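Local coordinates for protein CRISPR system Cmr subunit Cmr1-1 (Pyrococcus furiosus, PDB 4W8Z) that binds RNA and, together with Cmr6, caps the type III-B Cmr ribonucleoprotein complex of a CRISPR immune system that targets invading nucleic acids, at residues A[42-45]-A[46-50]; A[107-110]-A[111-115]; A[186-189]-A[190-194]; A[238-241]-A[242-246]; A[253-256]-A[257-261]. One frame throughout, in Å; residues are numbered along the deposited sequence.

Contact 1 (A[42-45]-A[46-50]); sequences MRWW and FRALA
Between the indole rings of W44 and W45 and the methyl of A48 lies the apolar heart of this helical turn. A48 CB meets both six-membered rings obliquely, 3.8 Å from W45 CE3 and 3.9 Å from W44 CZ3. The two indoles are adjacent in sequence yet touch each other: CZ3 of W44 stands over the centre of one face of the W45 ring, 3.7 Å above its plane. W44 is swung there by a first torsion of -167°, which carries CG away from its own backbone N. W45 in turn packs against L152 of helix 136-152 and against I300 and F302 of strand 294-302. The other side of the turn is looser and polar. R47 passes its CG within 3.4 Å of R43 O, then leads away towards helix 58-69, where its pairing with E65 is long and weak; R43 forms a salt bridge with E65 and a hydrogen bond to G70 O. Beneath both sides the backbone bonds are uneven: F46 N to M42 O is 2.9 Å, whereas A48 N to W44 O is weak. The result is a RAMP-family helix, 38-54, packed between neighbours, its aromatic side on helix 136-152 and strand 294-302 and its arginine side along helix 58-69.

Contact 2 (A[107-110]-A[111-115]); sequences SINL and LGKRG
Four backbone hydrogen bonds tie S107, I108, N109 and L110 to L111, G112, K113 and R114, each reaching four residues on. G112 N to I108 O is the shortest at 2.9 Å, and L111 N to S107 O the straightest, with 166° at the hydrogen. G115 then leaves the helix with a positive phi of 73°; its N bonds to G112 O at 3.1 Å, and this C-terminal end is a Schellman motif. On the exposed side the side chains pack lightly. N109 and K113 cross obliquely, the amide meeting the lysine through its aliphatic part: N109 OD1 is 3.5 Å from K113 CE. K113 starts with CG beside its own backbone N (chi1 -63°) and stays extended, which brings its CG to 3.3 Å from N109 O before the chain continues past the N109 amide. On another side L111 lays its CG 3.5 Å from S107 O, and R114 rests its CB and CG on L110 O, while the methyls of L110 barely reach R114. Within the fold, helix 106-113 is held on one flank by helix 95-99, whose F96 meets I108 and N109. Elsewhere S107 OG hydrogen-bonds to R158, and loop residues H21 and T116 touch I108 and L111.

Contact 3 (A[186-189]-A[190-194]); sequences NSID and EFKDS
E190 folds back to N186 and S187, and two hydrogen bonds tie this residue to the segment just before the helix. Its OE1 accepts from N186 N at 2.7 Å, the donor coming from above the carboxylate plane, 41° out of it. S187 OG accepts from E190 N at 3.1 Å as the N-cap of helix 188-206. This needs the serine oxygen to sit between its backbone N and carbonyl carbon (chi1 71°). The E190 side chain is extended and lies alongside N186, its carboxylate plane 24° from the amide plane. On a second flank D189 and K192 run side by side, OD1 and NZ 4.2 Å apart, beyond a salt bridge; a water bridges them, accepting from K192 NZ at 3.0 Å and giving a weak bond to D189 OD1. Further out, E190 O is gripped by both S194 N and S194 OG, from opposite faces of its plane, while F191 stacks on F185 and touches L152, joining the turn to helix 136-152 and to the loop that carries F185. Chemically, the hydroxyl serves an N-H of the first turn and the carboxylate one just before it; the acidic D189 and E190 lie near the helix N-terminus, where negative charge would probably interact favourably with the helix dipole.

Contact 4 (A[238-241]-A[242-246]); sequences WEVL and AQFNN
V240 and F244 lie side by side and point the same way, one turn apart on helix 237-264. The contact is made by a single branch of the valine: CG1 lies 3.9 Å from CE2 of the phenylalanine. With chi1 at 167°, that branch is turned away from the valine's own N and lies beside its carbonyl carbon. F244 has the contrasting setting, its CG beside the backbone N (chi1 -81°), and so the ring reaches back along the helix until CD2 comes 3.6 Å from V240 O, which it meets obliquely. The CA of L241, by contrast, is at the edge of the same ring, near its plane. Outside the turn F231 meets F244 edge-to-face and F286 stacks on it, and so this aromatic ring plugs the helix onto strands 226-231 and 284-291 of the antiparallel sheet in the C-terminal Cmr1-like region. V240 O also carries the straightest bond here, from F244 N at 3.2 Å, in the carbonyl plane, with a weaker one from Q243 N. Round the other sides the side chains splay apart. A242 keeps its methyl close to the backbone, while A242 N bonds to W238 O at 2.9 Å. Q243 brushes V240 O with its CB, then bends at chi2 and leads its amide away from the turn to R332, from which OE1 accepts. N245 likewise leads away, its OD1 taking hydrogen bonds from the backbone N atoms of Y103 and I104, and W238 forms a cation-pi pair with K99.

Contact 5 (A[253-256]-A[257-261]); sequences RRRI and KKYQR
R255 sets its CG beside its carbonyl carbon, turned from the backbone N (chi1 -170°), whereas Y259 starts in the contrasting way, with chi1 at -85°; together these torsions bring the two chains side by side, pointing the same way. The touch is between the base of the arginine and one ring carbon, R255 CG to Y259 CD2 at 4.0 Å. Ring and guanidinium planes are 59° apart, and R255 O lies at the ring edge, 3.4 Å from CD2. Both polar ends reach E310: R255 by a salt bridge, its NH2 also hydrogen-bonding to N320 O, and Y259 OH by a hydrogen bond; W319 meets the tyrosine ring edge-to-face. This is the side of the long helix 237-264 that faces the loops carrying E310 and W319, and here i to i+4 bonds such as Y259 N to R255 O at 3.0 Å hold the backbone. Elsewhere R253 and K257 also run alongside each other. K257 NZ comes to the edge of the guanidinium, 3.0 Å from R253 NH1, though both are donors and at this resolution the approach is doubtful. E250 makes salt bridges with both R253 and R254, and could temper the positive charge gathered there. I256 and Q260 form a third pair, the amide nitrogen NE2 resting 3.7 Å from I256 CG2.

All five contacts are local turns of helix, and they sample separate parts of one chain. Contacts 4 and 5 share helix 237-264, with centres about 22 Å apart and nearest atoms about 8 Å, the first against the sheet and the second near the surface. Contact 2 comes within about 9 Å of contact 4 at nearest atoms, without touching it, although the two are far apart in sequence. Contact 1 is the most central, about 11 Å from the centre of the chain; contacts 2, 4 and 5 lie across that centre from it. Contacts 1 and 3 approach to about 9 Å, and W45 and F191 both touch L152 of helix 136-152. This apo structure contains no bound RNA to which they could be related.

Contact 1 (A[42-45]-A[46-50])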
# COMPACT_ATOMS: atom_id res chain seq x y z
N MET A 42 -7.55 2.80 5.74
CA MET A 42 -8.51 3.75 5.18
C MET A 42 -8.18 5.16 5.65
O MET A 42 -8.17 6.11 4.86
CB MET A 42 -9.95 3.39 5.59
CG MET A 42 -10.55 2.23 4.81
SD MET A 42 -12.21 1.82 5.38
CE MET A 42 -13.03 3.40 5.16
N ARG A 43 -7.90 5.29 6.94
CA ARG A 43 -7.52 6.56 7.53
C ARG A 43 -6.25 7.08 6.86
O ARG A 43 -6.13 8.26 6.55
CB ARG A 43 -7.31 6.43 9.03
CG ARG A 43 -7.36 7.74 9.78
CD ARG A 43 -6.78 7.61 11.17
NE ARG A 43 -7.16 8.74 12.01
CZ ARG A 43 -8.20 8.72 12.84
NH1 ARG A 43 -8.94 7.62 12.93
NH2 ARG A 43 -8.49 9.79 13.57
N TRP A 44 -5.30 6.17 6.63
CA TRP A 44 -4.05 6.53 5.98
C TRP A 44 -4.33 7.08 4.59
O TRP A 44 -3.77 8.10 4.19
CB TRP A 44 -3.11 5.33 5.88
CG TRP A 44 -1.71 5.72 5.50
CD1 TRP A 44 -0.66 5.93 6.34
CD2 TRP A 44 -1.20 5.95 4.17
NE1 TRP A 44 0.46 6.28 5.63
CE2 TRP A 44 0.16 6.30 4.29
CE3 TRP A 44 -1.77 5.90 2.89
CZ2 TRP A 44 0.96 6.59 3.19
CZ3 TRP A 44 -0.98 6.19 1.80
CH2 TRP A 44 0.37 6.54 1.96
N TRP A 45 -5.19 6.39 3.85
CA TRP A 45 -5.44 6.74 2.46
C TRP A 45 -6.29 7.99 2.32
O TRP A 45 -6.23 8.66 1.29
CB TRP A 45 -6.09 5.56 1.72
CG TRP A 45 -5.05 4.69 1.11
CD1 TRP A 45 -4.68 3.45 1.52
CD2 TRP A 45 -4.20 5.03 0.01
NE1 TRP A 45 -3.66 2.98 0.72
CE2 TRP A 45 -3.35 3.94 -0.21
CE3 TRP A 45 -4.08 6.16 -0.81
CZ2 TRP A 45 -2.39 3.92 -1.23
CZ3 TRP A 45 -3.13 6.15 -1.82
CH2 TRP A 45 -2.30 5.04 -2.02
N PHE A 46 -7.07 8.31 3.34
CA PHE A 46 -7.81 9.56 3.32
C PHE A 46 -6.85 10.73 3.32
O PHE A 46 -7.06 11.73 2.64
CB PHE A 46 -8.76 9.66 4.52
CG PHE A 46 -9.36 11.02 4.68
CD1 PHE A 46 -10.43 11.42 3.89
CD2 PHE A 46 -8.85 11.92 5.61
CE1 PHE A 46 -10.98 12.67 4.03
CE2 PHE A 46 -9.40 13.17 5.75
CZ PHE A 46 -10.47 13.55 4.96
N ARG A 47 -5.78 10.60 4.10
CA ARG A 47 -4.79 11.67 4.22
C ARG A 47 -4.04 11.86 2.91
O ARG A 47 -3.67 12.98 2.56
CB ARG A 47 -3.80 11.36 5.35
CG ARG A 47 -4.44 11.17 6.71
CD ARG A 47 -3.39 11.31 7.79
NE ARG A 47 -2.58 12.51 7.56
CZ ARG A 47 -1.77 13.06 8.45
NH1 ARG A 47 -1.64 12.53 9.66
NH2 ARG A 47 -1.08 14.15 8.14
N ALA A 48 -3.82 10.77 2.20
CA ALA A 48 -3.11 10.82 0.93
C ALA A 48 -3.97 11.46 -0.15
O ALA A 48 -3.46 12.17 -1.02
CB ALA A 48 -2.68 9.42 0.50
N LEU A 49 -5.28 11.23 -0.09
CA LEU A 49 -6.21 11.84 -1.03
C LEU A 49 -6.39 13.32 -0.71
O LEU A 49 -6.11 14.19 -1.54
CB LEU A 49 -7.57 11.14 -1.01
CG LEU A 49 -7.62 9.68 -1.47
CD1 LEU A 49 -9.07 9.22 -1.62
CD2 LEU A 49 -6.86 9.49 -2.78
N ALA A 50 -6.88 13.60 0.50
CA ALA A 50 -7.16 14.97 0.92
C ALA A 50 -5.90 15.83 0.93
O ALA A 50 -5.93 16.99 0.52
CB ALA A 50 -7.82 14.97 2.29

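Contact 2 (A[107-110]-A[111-115])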
# COMPACT_ATOMS: atom_id res chain seq x y z
N SER A 107 10.80 -11.98 6.90
CA SER A 107 10.36 -11.73 8.27
C SER A 107 9.20 -12.63 8.69
O SER A 107 9.11 -13.02 9.85
CB SER A 107 9.97 -10.26 8.44
OG SER A 107 11.11 -9.42 8.57
N ILE A 108 8.32 -12.95 7.75
CA ILE A 108 7.18 -13.81 8.03
C ILE A 108 7.68 -15.23 8.25
O ILE A 108 7.24 -15.93 9.17
CB ILE A 108 6.15 -13.77 6.89
CG1 ILE A 108 5.68 -12.34 6.65
CG2 ILE A 108 4.97 -14.68 7.20
CD1 ILE A 108 4.80 -12.19 5.43
N ASN A 109 8.62 -15.64 7.41
CA ASN A 109 9.24 -16.95 7.50
C ASN A 109 9.94 -17.16 8.84
O ASN A 109 9.94 -18.26 9.39
CB ASN A 109 10.22 -17.14 6.34
CG ASN A 109 10.67 -18.57 6.17
OD1 ASN A 109 10.10 -19.48 6.76
ND2 ASN A 109 11.70 -18.77 5.36
N LEU A 110 10.52 -16.09 9.37
CA LEU A 110 11.25 -16.16 10.63
C LEU A 110 10.30 -16.28 11.81
O LEU A 110 10.54 -17.05 12.73
CB LEU A 110 12.16 -14.94 10.79
CG LEU A 110 13.00 -14.90 12.07
CD1 LEU A 110 13.80 -16.18 12.21
CD2 LEU A 110 13.91 -13.70 12.08
N LEU A 111 9.23 -15.49 11.79
CA LEU A 111 8.19 -15.60 12.81
C LEU A 111 7.56 -16.98 12.78
O LEU A 111 7.22 -17.54 13.82
CB LEU A 111 7.12 -14.53 12.61
CG LEU A 111 7.52 -13.09 12.94
CD1 LEU A 111 6.48 -12.11 12.42
CD2 LEU A 111 7.71 -12.92 14.44
N GLY A 112 7.43 -17.53 11.57
CA GLY A 112 6.89 -18.87 11.39
C GLY A 112 7.71 -19.93 12.09
O GLY A 112 7.17 -20.74 12.84
N LYS A 113 9.01 -19.93 11.85
CA LYS A 113 9.91 -20.91 12.44
C LYS A 113 9.97 -20.78 13.97
O LYS A 113 10.01 -21.78 14.68
CB LYS A 113 11.32 -20.79 11.86
CG LYS A 113 11.41 -21.06 10.37
CD LYS A 113 12.80 -20.75 9.84
CE LYS A 113 12.87 -20.85 8.32
NZ LYS A 113 14.17 -20.35 7.79
N ARG A 114 9.98 -19.54 14.45
CA ARG A 114 10.01 -19.28 15.89
C ARG A 114 8.68 -19.62 16.57
O ARG A 114 8.57 -19.56 17.79
CB ARG A 114 10.36 -17.82 16.17
CG ARG A 114 11.82 -17.45 15.99
CD ARG A 114 12.14 -16.23 16.85
NE ARG A 114 11.02 -15.28 16.87
CZ ARG A 114 10.88 -14.31 17.77
NH1 ARG A 114 11.77 -14.17 18.74
NH2 ARG A 114 9.83 -13.50 17.71
N GLY A 115 7.67 -19.95 15.77
CA GLY A 115 6.36 -20.29 16.29
C GLY A 115 5.57 -19.11 16.82
O GLY A 115 4.57 -19.29 17.52

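Contact 3 (A[186-189]-A[190-194])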
# COMPACT_ATOMS: atom_id res chain seq x y z
N ASN A 186 -11.27 -3.54 -15.67
CA ASN A 186 -11.33 -4.38 -16.86
C ASN A 186 -10.17 -4.11 -17.81
O ASN A 186 -9.81 -4.95 -18.63
CB ASN A 186 -12.66 -4.16 -17.59
CG ASN A 186 -13.80 -4.91 -16.94
OD1 ASN A 186 -13.63 -5.56 -15.91
ND2 ASN A 186 -14.97 -4.83 -17.55
N SER A 187 -9.58 -2.93 -17.69
CA SER A 187 -8.42 -2.56 -18.49
C SER A 187 -7.51 -1.65 -17.70
O SER A 187 -7.90 -1.13 -16.65
CB SER A 187 -8.86 -1.87 -19.78
OG SER A 187 -9.36 -0.58 -19.50
N ILE A 188 -6.30 -1.43 -18.19
CA ILE A 188 -5.37 -0.50 -17.57
C ILE A 188 -5.90 0.92 -17.71
O ILE A 188 -5.69 1.77 -16.85
CB ILE A 188 -3.95 -0.61 -18.18
CG1 ILE A 188 -3.35 -1.99 -17.88
CG2 ILE A 188 -3.03 0.49 -17.66
CD1 ILE A 188 -1.88 -2.11 -18.22
N ASP A 189 -6.62 1.17 -18.80
CA ASP A 189 -7.18 2.49 -19.05
C ASP A 189 -8.28 2.84 -18.05
O ASP A 189 -8.41 4.00 -17.67
CB ASP A 189 -7.72 2.58 -20.48
CG ASP A 189 -6.62 2.78 -21.50
OD1 ASP A 189 -5.53 3.28 -21.12
OD2 ASP A 189 -6.84 2.45 -22.68
N GLU A 190 -9.06 1.85 -17.62
CA GLU A 190 -10.04 2.07 -16.57
C GLU A 190 -9.35 2.48 -15.28
O GLU A 190 -9.85 3.33 -14.53
CB GLU A 190 -10.90 0.83 -16.34
CG GLU A 190 -12.10 0.72 -17.26
CD GLU A 190 -12.97 -0.49 -16.95
OE1 GLU A 190 -12.63 -1.25 -16.01
OE2 GLU A 190 -13.99 -0.68 -17.64
N PHE A 191 -8.20 1.87 -15.02
CA PHE A 191 -7.37 2.20 -13.87
C PHE A 191 -6.89 3.65 -13.97
O PHE A 191 -7.05 4.43 -13.03
CB PHE A 191 -6.19 1.22 -13.78
CG PHE A 191 -5.51 1.17 -12.43
CD1 PHE A 191 -5.85 2.06 -11.43
CD2 PHE A 191 -4.53 0.22 -12.18
CE1 PHE A 191 -5.22 2.00 -10.19
CE2 PHE A 191 -3.91 0.16 -10.95
CZ PHE A 191 -4.25 1.05 -9.96
N LYS A 192 -6.31 4.01 -15.11
CA LYS A 192 -5.84 5.37 -15.35
C LYS A 192 -6.95 6.40 -15.12
O LYS A 192 -6.75 7.39 -14.43
CB LYS A 192 -5.30 5.52 -16.77
CG LYS A 192 -3.98 4.82 -17.06
CD LYS A 192 -3.26 5.56 -18.19
CE LYS A 192 -2.56 4.61 -19.15
NZ LYS A 192 -2.01 5.35 -20.32
N ASP A 193 -8.11 6.14 -15.72
CA ASP A 193 -9.21 7.09 -15.67
C ASP A 193 -9.82 7.22 -14.28
O ASP A 193 -10.26 8.31 -13.88
CB ASP A 193 -10.30 6.68 -16.67
CG ASP A 193 -9.87 6.88 -18.11
OD1 ASP A 193 -8.80 7.49 -18.35
OD2 ASP A 193 -10.61 6.44 -19.01
N SER A 194 -9.84 6.12 -13.53
CA SER A 194 -10.40 6.13 -12.19
C SER A 194 -9.58 6.99 -11.25
O SER A 194 -10.13 7.73 -10.43
CB SER A 194 -10.51 4.72 -11.64
OG SER A 194 -11.49 3.97 -12.33
O HOH W 1 -3.85 5.90 -22.56

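Contact 4 (A[238-241]-A[242-246])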
# COMPACT_ATOMS: atom_id res chain seq x y z
N TRP A 238 1.20 -16.14 -7.75
CA TRP A 238 2.48 -16.58 -7.23
C TRP A 238 3.64 -16.25 -8.18
O TRP A 238 4.75 -15.96 -7.73
CB TRP A 238 2.46 -18.08 -6.94
CG TRP A 238 1.67 -18.47 -5.72
CD1 TRP A 238 0.54 -19.23 -5.68
CD2 TRP A 238 1.96 -18.12 -4.36
NE1 TRP A 238 0.11 -19.38 -4.38
CE2 TRP A 238 0.97 -18.71 -3.55
CE3 TRP A 238 2.97 -17.38 -3.74
CZ2 TRP A 238 0.95 -18.57 -2.17
CZ3 TRP A 238 2.95 -17.24 -2.36
CH2 TRP A 238 1.95 -17.83 -1.59
N GLU A 239 3.37 -16.29 -9.48
CA GLU A 239 4.40 -15.99 -10.47
C GLU A 239 4.81 -14.52 -10.37
O GLU A 239 5.99 -14.19 -10.47
CB GLU A 239 3.91 -16.31 -11.88
CG GLU A 239 5.04 -16.36 -12.91
CD GLU A 239 4.53 -16.33 -14.34
OE1 GLU A 239 3.86 -15.34 -14.71
OE2 GLU A 239 4.80 -17.29 -15.09
N VAL A 240 3.82 -13.65 -10.18
CA VAL A 240 4.07 -12.23 -10.00
C VAL A 240 4.89 -11.97 -8.74
O VAL A 240 5.89 -11.25 -8.78
CB VAL A 240 2.75 -11.44 -9.92
CG1 VAL A 240 3.00 -10.02 -9.43
CG2 VAL A 240 2.06 -11.43 -11.28
N LEU A 241 4.47 -12.56 -7.63
CA LEU A 241 5.20 -12.46 -6.37
C LEU A 241 6.63 -12.97 -6.51
O LEU A 241 7.56 -12.40 -5.93
CB LEU A 241 4.47 -13.23 -5.27
CG LEU A 241 3.22 -12.55 -4.69
CD1 LEU A 241 2.45 -13.50 -3.79
CD2 LEU A 241 3.62 -11.30 -3.92
N ALA A 242 6.81 -14.03 -7.29
CA ALA A 242 8.14 -14.60 -7.50
C ALA A 242 9.04 -13.64 -8.27
O ALA A 242 10.25 -13.61 -8.04
CB ALA A 242 8.03 -15.93 -8.23
N GLN A 243 8.45 -12.87 -9.18
CA GLN A 243 9.22 -11.86 -9.92
C GLN A 243 9.75 -10.79 -8.97
O GLN A 243 10.91 -10.39 -9.07
CB GLN A 243 8.36 -11.23 -11.02
CG GLN A 243 8.39 -12.00 -12.33
CD GLN A 243 9.75 -11.94 -13.02
OE1 GLN A 243 10.56 -11.05 -12.74
NE2 GLN A 243 10.00 -12.89 -13.91
N PHE A 244 8.89 -10.34 -8.07
CA PHE A 244 9.28 -9.38 -7.04
C PHE A 244 10.42 -9.93 -6.19
O PHE A 244 11.31 -9.19 -5.77
CB PHE A 244 8.08 -9.05 -6.14
CG PHE A 244 7.15 -8.02 -6.72
CD1 PHE A 244 7.63 -6.82 -7.21
CD2 PHE A 244 5.78 -8.26 -6.79
CE1 PHE A 244 6.77 -5.87 -7.74
CE2 PHE A 244 4.92 -7.32 -7.32
CZ PHE A 244 5.41 -6.12 -7.79
N ASN A 245 10.39 -11.23 -5.94
CA ASN A 245 11.36 -11.85 -5.05
C ASN A 245 12.74 -11.96 -5.70
O ASN A 245 13.76 -11.73 -5.05
CB ASN A 245 10.87 -13.22 -4.61
CG ASN A 245 11.71 -13.81 -3.49
OD1 ASN A 245 11.70 -13.31 -2.37
ND2 ASN A 245 12.43 -14.88 -3.79
N ASN A 246 12.77 -12.33 -6.98
CA ASN A 246 14.03 -12.39 -7.71
C ASN A 246 14.66 -11.01 -7.82
O ASN A 246 15.86 -10.85 -7.59
CB ASN A 246 13.83 -12.99 -9.10
CG ASN A 246 13.53 -14.48 -9.06
OD1 ASN A 246 13.76 -15.14 -8.04
ND2 ASN A 246 13.02 -15.01 -10.17

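Contact 5 (A[253-256]-A[257-261])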
# COMPACT_ATOMS: atom_id res chain seq x y z
N ARG A 253 21.20 -7.73 -2.64
CA ARG A 253 22.58 -8.18 -2.77
C ARG A 253 23.53 -7.00 -2.99
O ARG A 253 24.55 -6.88 -2.32
CB ARG A 253 22.72 -9.19 -3.91
CG ARG A 253 24.05 -9.92 -3.91
CD ARG A 253 24.23 -10.78 -5.15
NE ARG A 253 24.28 -9.98 -6.37
CZ ARG A 253 25.34 -9.29 -6.77
NH1 ARG A 253 26.44 -9.28 -6.03
NH2 ARG A 253 25.30 -8.59 -7.90
N ARG A 254 23.17 -6.13 -3.93
CA ARG A 254 23.97 -4.95 -4.22
C ARG A 254 23.90 -3.93 -3.09
O ARG A 254 24.85 -3.19 -2.84
CB ARG A 254 23.52 -4.31 -5.53
CG ARG A 254 23.65 -5.22 -6.73
CD ARG A 254 23.39 -4.47 -8.01
NE ARG A 254 23.31 -5.38 -9.15
CZ ARG A 254 23.07 -5.00 -10.40
NH1 ARG A 254 22.87 -3.72 -10.68
NH2 ARG A 254 23.02 -5.90 -11.37
N ARG A 255 22.76 -3.90 -2.41
CA ARG A 255 22.55 -2.99 -1.29
C ARG A 255 23.52 -3.29 -0.16
O ARG A 255 24.16 -2.38 0.38
CB ARG A 255 21.10 -3.10 -0.80
CG ARG A 255 20.70 -2.04 0.19
CD ARG A 255 19.25 -2.20 0.57
NE ARG A 255 18.54 -0.94 0.48
CZ ARG A 255 17.25 -0.80 0.73
NH1 ARG A 255 16.52 -1.85 1.10
NH2 ARG A 255 16.68 0.40 0.62
N ILE A 256 23.64 -4.57 0.19
CA ILE A 256 24.57 -5.03 1.21
C ILE A 256 26.00 -4.62 0.88
O ILE A 256 26.70 -4.05 1.72
CB ILE A 256 24.50 -6.56 1.38
CG1 ILE A 256 23.11 -6.97 1.89
CG2 ILE A 256 25.57 -7.05 2.33
CD1 ILE A 256 22.85 -8.46 1.80
N LYS A 257 26.44 -4.90 -0.34
CA LYS A 257 27.78 -4.55 -0.77
C LYS A 257 27.99 -3.04 -0.73
O LYS A 257 29.05 -2.56 -0.32
CB LYS A 257 28.05 -5.08 -2.18
CG LYS A 257 28.31 -6.57 -2.26
CD LYS A 257 29.57 -6.85 -3.07
CE LYS A 257 29.33 -6.71 -4.57
NZ LYS A 257 28.98 -8.03 -5.18
N LYS A 258 26.97 -2.29 -1.14
CA LYS A 258 27.07 -0.84 -1.21
C LYS A 258 27.28 -0.22 0.16
O LYS A 258 28.12 0.67 0.34
CB LYS A 258 25.81 -0.25 -1.86
CG LYS A 258 25.84 1.26 -2.02
CD LYS A 258 24.78 1.74 -3.00
CE LYS A 258 23.52 2.20 -2.30
NZ LYS A 258 22.57 2.83 -3.26
N TYR A 259 26.52 -0.68 1.15
CA TYR A 259 26.56 -0.05 2.46
C TYR A 259 27.69 -0.58 3.32
O TYR A 259 28.06 0.06 4.31
CB TYR A 259 25.21 -0.21 3.15
CG TYR A 259 24.27 0.88 2.72
CD1 TYR A 259 24.39 2.15 3.24
CD2 TYR A 259 23.29 0.64 1.77
CE1 TYR A 259 23.55 3.16 2.85
CE2 TYR A 259 22.44 1.65 1.36
CZ TYR A 259 22.58 2.91 1.91
OH TYR A 259 21.75 3.93 1.52
N GLN A 260 28.24 -1.73 2.95
CA GLN A 260 29.47 -2.19 3.58
C GLN A 260 30.58 -1.22 3.21
O GLN A 260 31.41 -0.86 4.05
CB GLN A 260 29.82 -3.62 3.14
CG GLN A 260 29.28 -4.69 4.08
CD GLN A 260 29.28 -6.09 3.47
OE1 GLN A 260 29.72 -6.29 2.33
NE2 GLN A 260 28.78 -7.07 4.22
N ARG A 261 30.59 -0.78 1.95
CA ARG A 261 31.55 0.22 1.49
C ARG A 261 31.35 1.55 2.20
O ARG A 261 32.23 2.04 2.89
CB ARG A 261 31.45 0.43 -0.02
CG ARG A 261 32.13 -0.62 -0.87
CD ARG A 261 31.93 -0.35 -2.35
NE ARG A 261 31.53 -1.56 -3.06
CZ ARG A 261 30.38 -1.72 -3.71
NH1 ARG A 261 30.11 -2.87 -4.32
NH2 ARG A 261 29.50 -0.72 -3.76